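Local coordinates for protein carboxypeptidase Y inhibitor (Saccharomyces cerevisiae, PDB 1WPX) that inhibits the vacuolar serine peptidase carboxypeptidase Y specifically and potently, as a member of the phosphatidylethanolamine-binding protein family, at residues 43-48 and 55-60; 93-98 and 196-201. All coordinates share one frame; numbering follows the deposited sequence.

Contact 1. Residues 43-48 and 55-60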
loop_
_atom_site.group_PDB
_atom_site.type_symbol
_atom_site.label_atom_id
_atom_site.label_comp_id
_atom_site.label_asym_id
_atom_site.label_seq_id
_atom_site.Cartn_x
_atom_site.Cartn_y
_atom_site.Cartn_z
ATOM N N SER B 43 18.026 4.337 -5.548
ATOM C CA SER B 43 16.941 3.393 -5.778
ATOM C C SER B 43 16.380 2.809 -4.484
ATOM O O SER B 43 15.226 2.370 -4.439
ATOM C CB SER B 43 17.407 2.262 -6.706
ATOM O OG SER B 43 18.433 1.488 -6.112
ATOM N N SER B 44 17.185 2.817 -3.428
ATOM C CA SER B 44 16.742 2.276 -2.153
ATOM C C SER B 44 16.418 3.378 -1.153
ATOM O O SER B 44 16.027 3.098 -0.014
ATOM C CB SER B 44 17.823 1.371 -1.562
ATOM O OG SER B 44 18.959 2.131 -1.173
ATOM N N ALA B 45 16.582 4.630 -1.573
ATOM C CA ALA B 45 16.322 5.753 -0.686
ATOM C C ALA B 45 15.415 6.803 -1.305
ATOM O O ALA B 45 15.848 7.913 -1.616
ATOM C CB ALA B 45 17.636 6.390 -0.263
ATOM N N PRO B 46 14.136 6.460 -1.507
ATOM C CA PRO B 46 13.213 7.434 -2.092
ATOM C C PRO B 46 12.563 8.188 -0.947
ATOM O O PRO B 46 12.405 7.640 0.140
ATOM C CB PRO B 46 12.205 6.551 -2.809
ATOM C CG PRO B 46 12.059 5.413 -1.834
ATOM C CD PRO B 46 13.502 5.131 -1.404
ATOM N N VAL B 47 12.220 9.448 -1.159
ATOM C CA VAL B 47 11.534 10.173 -0.107
ATOM C C VAL B 47 10.087 10.012 -0.560
ATOM O O VAL B 47 9.708 10.485 -1.630
ATOM C CB VAL B 47 12.007 11.665 -0.020
ATOM C CG1 VAL B 47 13.108 11.904 -1.024
ATOM C CG2 VAL B 47 10.841 12.633 -0.202
ATOM N N ALA B 48 9.298 9.302 0.242
ATOM C CA ALA B 48 7.919 9.015 -0.110
ATOM C C ALA B 48 6.844 9.510 0.852
ATOM O O ALA B 48 6.092 8.711 1.419
ATOM C CB ALA B 48 7.763 7.514 -0.321
ATOM N N THR B 55 20.038 8.315 8.028
ATOM C CA THR B 55 20.843 9.504 7.795
ATOM C C THR B 55 21.935 9.391 6.733
ATOM O O THR B 55 22.044 10.255 5.868
ATOM C CB THR B 55 21.476 9.963 9.116
ATOM O OG1 THR B 55 20.470 10.588 9.923
ATOM C CG2 THR B 55 22.617 10.933 8.865
ATOM N N GLU B 56 22.740 8.336 6.797
ATOM C CA GLU B 56 23.836 8.155 5.846
ATOM C C GLU B 56 23.403 8.055 4.392
ATOM O O GLU B 56 24.199 8.305 3.489
ATOM C CB GLU B 56 24.677 6.923 6.208
ATOM C CG GLU B 56 23.892 5.628 6.306
ATOM C CD GLU B 56 23.140 5.484 7.625
ATOM O OE1 GLU B 56 22.419 4.471 7.770
ATOM O OE2 GLU B 56 23.274 6.364 8.515
ATOM N N LYS B 57 22.151 7.684 4.158
ATOM C CA LYS B 57 21.661 7.582 2.791
ATOM C C LYS B 57 21.320 8.955 2.218
ATOM O O LYS B 57 21.376 9.156 1.006
ATOM C CB LYS B 57 20.449 6.652 2.727
ATOM C CG LYS B 57 20.829 5.178 2.674
ATOM C CD LYS B 57 19.601 4.282 2.660
ATOM C CE LYS B 57 19.966 2.813 2.457
ATOM N NZ LYS B 57 20.489 2.556 1.083
ATOM N N ALA B 58 20.988 9.902 3.093
ATOM C CA ALA B 58 20.647 11.258 2.676
ATOM C C ALA B 58 21.883 12.153 2.764
ATOM O O ALA B 58 21.788 13.359 2.990
ATOM C CB ALA B 58 19.541 11.806 3.561
ATOM N N ARG B 59 23.044 11.542 2.561
ATOM C CA ARG B 59 24.325 12.234 2.641
ATOM C C ARG B 59 24.604 13.197 1.480
ATOM O O ARG B 59 25.102 14.300 1.696
ATOM C CB ARG B 59 25.439 11.187 2.739
ATOM C CG ARG B 59 26.760 11.710 3.248
ATOM C CD ARG B 59 27.812 10.612 3.238
ATOM N NE ARG B 59 27.873 9.935 1.942
ATOM C CZ ARG B 59 28.936 9.280 1.484
ATOM N NH1 ARG B 59 30.044 9.209 2.214
ATOM N NH2 ARG B 59 28.893 8.689 0.294
ATOM N N SER B 60 24.291 12.788 0.254
ATOM C CA SER B 60 24.524 13.640 -0.914
ATOM C C SER B 60 23.227 14.262 -1.417
ATOM O O SER B 60 22.151 13.960 -0.907
ATOM C CB SER B 60 25.175 12.830 -2.035
ATOM O OG SER B 60 26.394 12.255 -1.593
#
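Ser-44 and Ala-45, where the chain enters the short, weakly bonded strand at about 45-47, meet Lys-57 in the loop that leads from this strand to strand 63-69 of the phosphatidylethanolamine-binding protein fold. One lysine side chain makes the whole contact. Its near part runs past the methyl of Ala-45, whose CB lies 4.1 Å from both CB and CD of Lys-57, so the aliphatic chain passes alongside that small group. The chain stays extended through chi2 and chi3 and turns at the CD-CE bond (chi4 -69°). That bend brings the ammonium group round to Ser-44, where NZ of Lys-57 donates a hydrogen bond to OG of Ser-44 over 2.8 Å. The hydroxyl stands between the backbone N and carbonyl carbon of its own residue (chi1 68°), and a weak hydrogen bond links it to Ser-42 OG as well. Polar and apolar parts are thus sorted by depth: the Ala-45 methyl is buried and also rests on Leu-53, while Ser-44 and Lys-57 are exposed.

Lys-57 belongs to a 3-10 turn, closed by Ala-58 N bonding to Thr-55 O at 3.0 Å. Within the connection between the segments, Asn-51 folds back on the strand, its amide bonded to Pro-46 O and Ala-48 N. Past the strand, Ala-48 O hydrogen-bonds a polar side chain of the other protein chain in the complex. The arrangement is a local one: a lysine-serine hydrogen bond across the connection between two strands that both pair with strand 35-40 in the antiparallel sheet of the phosphatidylethanolamine-binding protein fold.

Contact 2. Residues 93-98 and 196-201; sequences VMTDPD and TGVGKW
Val-198, at the first turn of helix 198-203, points its side chain at Val-93 and Thr-95 on strand 90-96, a helix-on-sheet contact in the core of the phosphatidylethanolamine-binding protein fold. The two strand residues are two positions apart and direct their side chains to the same face of the sheet; Met-94 between them points away from the helix and packs on Tyr-164, Phe-166 and Tyr-150. A single methyl does most of the work. Val-198 CG1 lies 3.4 Å from Val-93 CG1 and 3.5 Å from Thr-95 CG2, and so bridges the two strand side chains. The valines cross obliquely, whereas Val-198 and Thr-95 approach tip to tip.

The rotation of Thr-95 (chi1 -169°) separates its two branches: CG2 is given to the valine, and OG1 hydrogen-bonds Glu-109 OE1 and Trp-189 NE1. The buried hydroxyl is therefore satisfied by residues outside the two segments, and the contact between strand and helix is apolar throughout. Val-93 uses its branches separately too. Its CG1 meets Val-198. On the other branch, Val-93 CG2 approaches the indole of Trp-201 obliquely, 4.3 Å from Trp-201 CZ3. That indole is tethered by NE1 to Ser-181 O, and it meets the ring of Trp-189, which also touches Val-93 and Val-198.

Gly-197 is the N-cap residue, and its O accepts from Trp-201 N at 3.0 Å to start the helix. At its far end the strand runs into the sequence Asp-Pro-Asp, part of the DPDxP signature of this family. There Asp-96 OD2 bonds His-162 ND1, Asp-98 forms a salt bridge with Arg-163, and an Asx turn closes the bend: Asp-98 N donates to Asp-96 OD1 over 2.6 Å, reaching the oxygen from above the carboxylate plane, 39° out of it.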
loop_
_atom_site.group_PDB
_atom_site.type_symbol
_atom_site.label_atom_id
_atom_site.label_comp_id
_atom_site.label_asym_id
_atom_site.label_seq_id
_atom_site.Cartn_x
_atom_site.Cartn_y
_atom_site.Cartn_z
ATOM N N VAL B 93 13.736 24.053 -2.361
ATOM C CA VAL B 93 14.166 24.253 -0.982
ATOM C C VAL B 93 14.112 22.987 -0.125
ATOM O O VAL B 93 13.305 22.098 -0.368
ATOM C CB VAL B 93 13.279 25.324 -0.295
ATOM C CG1 VAL B 93 13.566 25.380 1.200
ATOM C CG2 VAL B 93 13.524 26.676 -0.926
ATOM N N MET B 94 14.991 22.911 0.872
ATOM C CA MET B 94 14.990 21.799 1.816
ATOM C C MET B 94 15.177 22.393 3.206
ATOM O O MET B 94 16.184 23.041 3.481
ATOM C CB MET B 94 16.109 20.798 1.542
ATOM C CG MET B 94 15.967 19.542 2.406
ATOM S SD MET B 94 17.287 18.324 2.210
ATOM C CE MET B 94 17.647 17.954 3.926
ATOM N N THR B 95 14.205 22.184 4.082
ATOM C CA THR B 95 14.308 22.730 5.422
ATOM C C THR B 95 13.848 21.756 6.509
ATOM O O THR B 95 13.068 20.837 6.252
ATOM C CB THR B 95 13.491 24.034 5.546
ATOM O OG1 THR B 95 13.815 24.691 6.781
ATOM C CG2 THR B 95 11.996 23.729 5.503
ATOM N N ASP B 96 14.353 21.978 7.722
ATOM C CA ASP B 96 14.017 21.173 8.889
ATOM C C ASP B 96 13.383 22.104 9.924
ATOM O O ASP B 96 14.049 22.986 10.458
ATOM C CB ASP B 96 15.287 20.530 9.464
ATOM C CG ASP B 96 15.033 19.785 10.773
ATOM O OD1 ASP B 96 13.875 19.750 11.241
ATOM O OD2 ASP B 96 15.999 19.231 11.338
ATOM N N PRO B 97 12.084 21.929 10.210
ATOM C CA PRO B 97 11.424 22.794 11.195
ATOM C C PRO B 97 11.534 22.215 12.604
ATOM O O PRO B 97 10.963 22.754 13.558
ATOM C CB PRO B 97 9.988 22.820 10.704
ATOM C CG PRO B 97 9.798 21.393 10.268
ATOM C CD PRO B 97 11.103 21.056 9.540
ATOM N N ASP B 98 12.263 21.109 12.724
ATOM C CA ASP B 98 12.444 20.447 14.011
ATOM C C ASP B 98 13.911 20.456 14.441
ATOM O O ASP B 98 14.501 19.412 14.731
ATOM C CB ASP B 98 11.920 19.009 13.936
ATOM C CG ASP B 98 10.475 18.944 13.486
ATOM O OD1 ASP B 98 9.652 19.728 14.006
ATOM O OD2 ASP B 98 10.159 18.107 12.617
ATOM N N THR B 196 11.186 30.200 12.158
ATOM C CA THR B 196 11.029 31.016 10.961
ATOM C C THR B 196 11.925 30.487 9.841
ATOM O O THR B 196 13.067 30.096 10.083
ATOM C CB THR B 196 11.373 32.497 11.249
ATOM O OG1 THR B 196 12.754 32.603 11.605
ATOM C CG2 THR B 196 10.526 33.034 12.400
ATOM N N GLY B 197 11.404 30.471 8.617
ATOM C CA GLY B 197 12.193 29.976 7.502
ATOM C C GLY B 197 11.565 30.151 6.129
ATOM O O GLY B 197 11.248 31.269 5.721
ATOM N N VAL B 198 11.382 29.040 5.417
ATOM C CA VAL B 198 10.816 29.071 4.072
ATOM C C VAL B 198 9.570 29.932 3.952
ATOM O O VAL B 198 9.381 30.612 2.948
ATOM C CB VAL B 198 10.486 27.642 3.554
ATOM C CG1 VAL B 198 11.700 26.760 3.689
ATOM C CG2 VAL B 198 9.319 27.051 4.314
ATOM N N GLY B 199 8.721 29.901 4.973
ATOM C CA GLY B 199 7.504 30.687 4.936
ATOM C C GLY B 199 7.803 32.166 4.814
ATOM O O GLY B 199 7.290 32.832 3.921
ATOM N N LYS B 200 8.635 32.668 5.720
ATOM C CA LYS B 200 9.034 34.072 5.744
ATOM C C LYS B 200 9.734 34.471 4.442
ATOM O O LYS B 200 9.319 35.412 3.757
ATOM C CB LYS B 200 9.984 34.309 6.920
ATOM C CG LYS B 200 10.475 35.736 7.078
ATOM C CD LYS B 200 9.327 36.653 7.455
ATOM C CE LYS B 200 9.814 38.028 7.882
ATOM N NZ LYS B 200 8.662 38.868 8.327
ATOM N N TRP B 201 10.793 33.737 4.114
ATOM C CA TRP B 201 11.595 33.986 2.920
ATOM C C TRP B 201 10.821 33.884 1.606
ATOM O O TRP B 201 11.030 34.690 0.699
ATOM C CB TRP B 201 12.777 33.015 2.882
ATOM C CG TRP B 201 13.777 33.317 1.818
ATOM C CD1 TRP B 201 14.684 34.336 1.812
ATOM C CD2 TRP B 201 13.987 32.583 0.603
ATOM N NE1 TRP B 201 15.453 34.280 0.671
ATOM C CE2 TRP B 201 15.045 33.215 -0.088
ATOM C CE3 TRP B 201 13.387 31.454 0.033
ATOM C CZ2 TRP B 201 15.513 32.754 -1.321
ATOM C CZ3 TRP B 201 13.853 30.997 -1.193
ATOM C CH2 TRP B 201 14.907 31.647 -1.855
#

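Contact 1 is completed early in the chain, before contact 2 opens, and the two lie in series with centres 20 Å apart. Their nearest atoms are about 6 Å from each other and do not touch, yet both reach the same antiparallel sheet. Tyr-150 links their surroundings: its hydroxyl bonds Ala-58 O beside contact 1, and the residue packs on Met-94 of contact 2. Contact 1 is near the periphery, its centre about 15 Å from the chain centre, against 9 Å for the buried contact 2. Residues 93-98 reach the region that in relatives forms an anion-binding pocket; a sulfate ion, probably from the crystallisation liquor, lies near Asp-96, though whether it is bonded there is undecided. Residues 43-48 instead approach the other protein chain.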